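Local coordinates for protein pectinesterase inhibitor 1 (PDB 1X91) that inhibits plant pectin methylesterases, the cell-wall enzymes that remove methyl esters from pectin, at residues A[39-44]-A[141-146]. The protein carries 1 engineered substitution. Numbering follows the deposited sequence.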
ATOM      1  N   LYS A  39      -7.562  -4.717   9.409  1.00  9.53           N
ATOM      2  CA  LYS A  39      -7.319  -3.409  10.028  1.00 10.41           C
ATOM      3  C   LYS A  39      -5.823  -3.234  10.279  1.00  9.54           C
ATOM      4  O   LYS A  39      -5.261  -2.146   9.971  1.00 11.02           O
ATOM      5  CB  LYS A  39      -8.134  -3.298  11.309  1.00 10.78           C
ATOM      6  CG  LYS A  39      -7.823  -2.106  12.171  1.00 13.65           C
ATOM      7  CD  LYS A  39      -7.958  -0.819  11.439  1.00 14.52           C
ATOM      8  CE  LYS A  39      -8.091   0.405  12.393  1.00 13.61           C
ATOM      9  NZ  LYS A  39      -6.879   0.795  13.129  1.00 13.93           N
ATOM     10  N   THR A  40      -5.136  -4.249  10.803  1.00  8.96           N
ATOM     11  CA  THR A  40      -3.694  -4.017  11.040  1.00 10.48           C
ATOM     12  C   THR A  40      -2.944  -3.879   9.742  1.00 10.25           C
ATOM     13  O   THR A  40      -1.962  -3.130   9.694  1.00 10.30           O
ATOM     14  CB  THR A  40      -3.002  -5.035  11.944  1.00 12.98           C
ATOM     15  OG1 THR A  40      -3.206  -6.343  11.410  1.00 16.02           O
ATOM     16  CG2 THR A  40      -3.566  -5.046  13.368  1.00 15.07           C
ATOM     17  N   THR A  41      -3.373  -4.515   8.678  1.00  8.77           N
ATOM     18  CA  THR A  41      -2.742  -4.371   7.387  1.00 10.91           C
ATOM     19  C   THR A  41      -2.930  -2.968   6.831  1.00  9.60           C
ATOM     20  O   THR A  41      -1.990  -2.370   6.324  1.00 10.05           O
ATOM     21  CB  THR A  41      -3.220  -5.450   6.415  1.00 10.71           C
ATOM     22  OG1 THR A  41      -2.958  -6.776   6.959  1.00 10.94           O
ATOM     23  CG2 THR A  41      -2.442  -5.374   5.126  1.00 12.59           C
ATOM     24  N   LEU A  42      -4.156  -2.482   6.894  1.00 10.37           N
ATOM     25  CA  LEU A  42      -4.434  -1.102   6.507  1.00 10.44           C
ATOM     26  C   LEU A  42      -3.594  -0.118   7.321  1.00 10.52           C
ATOM     27  O   LEU A  42      -3.086   0.883   6.770  1.00  9.78           O
ATOM     28  CB  LEU A  42      -5.933  -0.796   6.578  1.00 11.40           C
ATOM     29  CG  LEU A  42      -6.804  -1.351   5.495  1.00 15.41           C
ATOM     30  CD1 LEU A  42      -8.245  -0.858   5.717  1.00 17.57           C
ATOM     31  CD2 LEU A  42      -6.323  -0.923   4.119  1.00 14.97           C
ATOM     32  N   ASP A  43      -3.460  -0.348   8.609  1.00  9.73           N
ATOM     33  CA  ASP A  43      -2.654   0.542   9.441  1.00  9.60           C
ATOM     34  C   ASP A  43      -1.254   0.630   8.896  1.00  9.33           C
ATOM     35  O   ASP A  43      -0.697   1.715   8.762  1.00  9.80           O
ATOM     36  CB  ASP A  43      -2.613   0.030  10.881  1.00  8.83           C
ATOM     37  CG  ASP A  43      -3.930   0.185  11.639  1.00 12.77           C
ATOM     38  OD1 ASP A  43      -4.834   0.989  11.249  1.00 13.15           O
ATOM     39  OD2 ASP A  43      -4.108  -0.447  12.733  1.00 13.54           O
ATOM     40  N   SER A  44      -0.642  -0.505   8.574  1.00  9.41           N
ATOM     41  CA  SER A  44       0.742  -0.462   8.114  1.00  9.47           C
ATOM     42  C   SER A  44       0.839   0.265   6.789  1.00  9.15           C
ATOM     43  O   SER A  44       1.824   0.989   6.495  1.00 10.30           O
ATOM     44  CB  SER A  44       1.278  -1.898   7.969  1.00  9.85           C
ATOM     45  OG  SER A  44       1.375  -2.550   9.246  1.00 12.35           O
ATOM     46  N   GLY A 141      -1.794  -5.588  -1.874  1.00 10.60           N
ATOM     47  CA  GLY A 141      -2.079  -6.925  -2.402  1.00 11.49           C
ATOM     48  C   GLY A 141      -2.558  -7.863  -1.303  1.00 11.76           C
ATOM     49  O   GLY A 141      -3.541  -8.579  -1.498  1.00 11.07           O
ATOM     50  N   ILE A 142      -1.939  -7.797  -0.125  1.00 11.34           N
ATOM     51  CA  ILE A 142      -2.363  -8.579   1.020  1.00 11.14           C
ATOM     52  C   ILE A 142      -3.772  -8.158   1.457  1.00 10.57           C
ATOM     53  O   ILE A 142      -4.647  -8.981   1.710  1.00 11.48           O
ATOM     54  CB  ILE A 142      -1.345  -8.475   2.195  1.00 10.53           C
ATOM     55  CG1 ILE A 142       0.001  -9.076   1.799  1.00 11.18           C
ATOM     56  CG2 ILE A 142      -1.905  -9.178   3.421  1.00 12.90           C
ATOM     57  CD1 ILE A 142       1.149  -8.772   2.741  1.00 14.17           C
ATOM     58  N   ALA A 143      -4.016  -6.845   1.550  1.00  9.51           N
ATOM     59  CA  ALA A 143      -5.305  -6.334   1.975  1.00  9.59           C
ATOM     60  C   ALA A 143      -6.419  -6.725   0.982  1.00 10.46           C
ATOM     61  O   ALA A 143      -7.562  -6.854   1.368  1.00 12.35           O
ATOM     62  CB  ALA A 143      -5.254  -4.795   2.105  1.00  9.80           C
ATOM     63  N   LEU A 144      -6.115  -6.827  -0.300  1.00 10.71           N
ATOM     64  CA  LEU A 144      -7.104  -7.239  -1.284  1.00 10.60           C
ATOM     65  C   LEU A 144      -7.514  -8.680  -1.079  1.00 12.03           C
ATOM     66  O   LEU A 144      -8.703  -9.016  -1.169  1.00 12.24           O
ATOM     67  CB  LEU A 144      -6.553  -7.071  -2.707  1.00 10.62           C
ATOM     68  CG  LEU A 144      -6.349  -5.627  -3.208  1.00 11.49           C
ATOM     69  CD1 LEU A 144      -5.679  -5.676  -4.559  1.00 14.86           C
ATOM     70  CD2 LEU A 144      -7.709  -4.973  -3.243  1.00 12.00           C
ATOM     71  N   VAL A 145      -6.568  -9.518  -0.749  1.00 12.24           N
ATOM     72  CA  VAL A 145      -6.896 -10.911  -0.518  1.00 12.81           C
ATOM     73  C   VAL A 145      -7.749 -11.045   0.748  1.00 14.16           C
ATOM     74  O   VAL A 145      -8.783 -11.713   0.753  1.00 13.17           O
ATOM     75  CB  VAL A 145      -5.601 -11.749  -0.412  1.00 12.92           C
ATOM     76  CG1 VAL A 145      -5.934 -13.224  -0.111  1.00 14.62           C
ATOM     77  CG2 VAL A 145      -4.826 -11.681  -1.678  1.00 12.62           C
ATOM     78  N   ILE A 146      -7.383 -10.336   1.803  1.00 12.55           N
ATOM     79  CA  ILE A 146      -8.132 -10.335   3.052  1.00 13.27           C
ATOM     80  C   ILE A 146      -9.537  -9.790   2.878  1.00 12.98           C
ATOM     81  O   ILE A 146     -10.534 -10.433   3.282  1.00 15.95           O
ATOM     82  CB  ILE A 146      -7.403  -9.555   4.165  1.00 11.79           C
ATOM     83  CG1 ILE A 146      -6.033 -10.138   4.489  1.00 12.25           C
ATOM     84  CG2 ILE A 146      -8.282  -9.517   5.418  1.00 13.17           C
ATOM     85  CD1 ILE A 146      -5.121  -9.110   5.245  1.00 14.61           C
TER
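With chi1 at -57°, Thr41 holds OG1 beside its backbone N and places CG2 anti to that nitrogen, on the side of Ala143 and Ile142, so that the two branches meet different residues of the 141-146 segment. The methyl CG2 lies 4.2 Å from Ala143 CB and equally far from Ile142 CG2, touching both at van der Waals range. The hydroxyl OG1 meets the end of Ile146, whose CD1 comes within 3.6 Å; this is a polar atom against a methyl, and the hydroxyl is hydrogen-bonded to the carbonyl of Leu37, one turn back in its own helix. The Thr41 and Ile146 side chains meet at a slant. Both segments belong to long helices of the four-helix bundle characteristic of this inhibitor family, helix 34-62 and helix 127-149. The axes of segments 39-44 and 141-146 run nearly antiparallel, at 158°, and pass 9.6 Å apart. Thr41 faces Ala143 with CA atoms 6.3 Å apart, consistent with the small side chain of Ala143. Leu42 reaches the same alanine from the flank, its CD2 4.5 Å from Ala143 CB, and Met101 of helix 98-119 packs on both residues. No hydrogen bond links the segments, and every residue in the contact is buried. Phe24 and Phe20 of helix 18-27, which probably belongs to the N-terminal alpha-hairpin extension required for inhibitor activity, lie against Thr41 and Ile142 respectively.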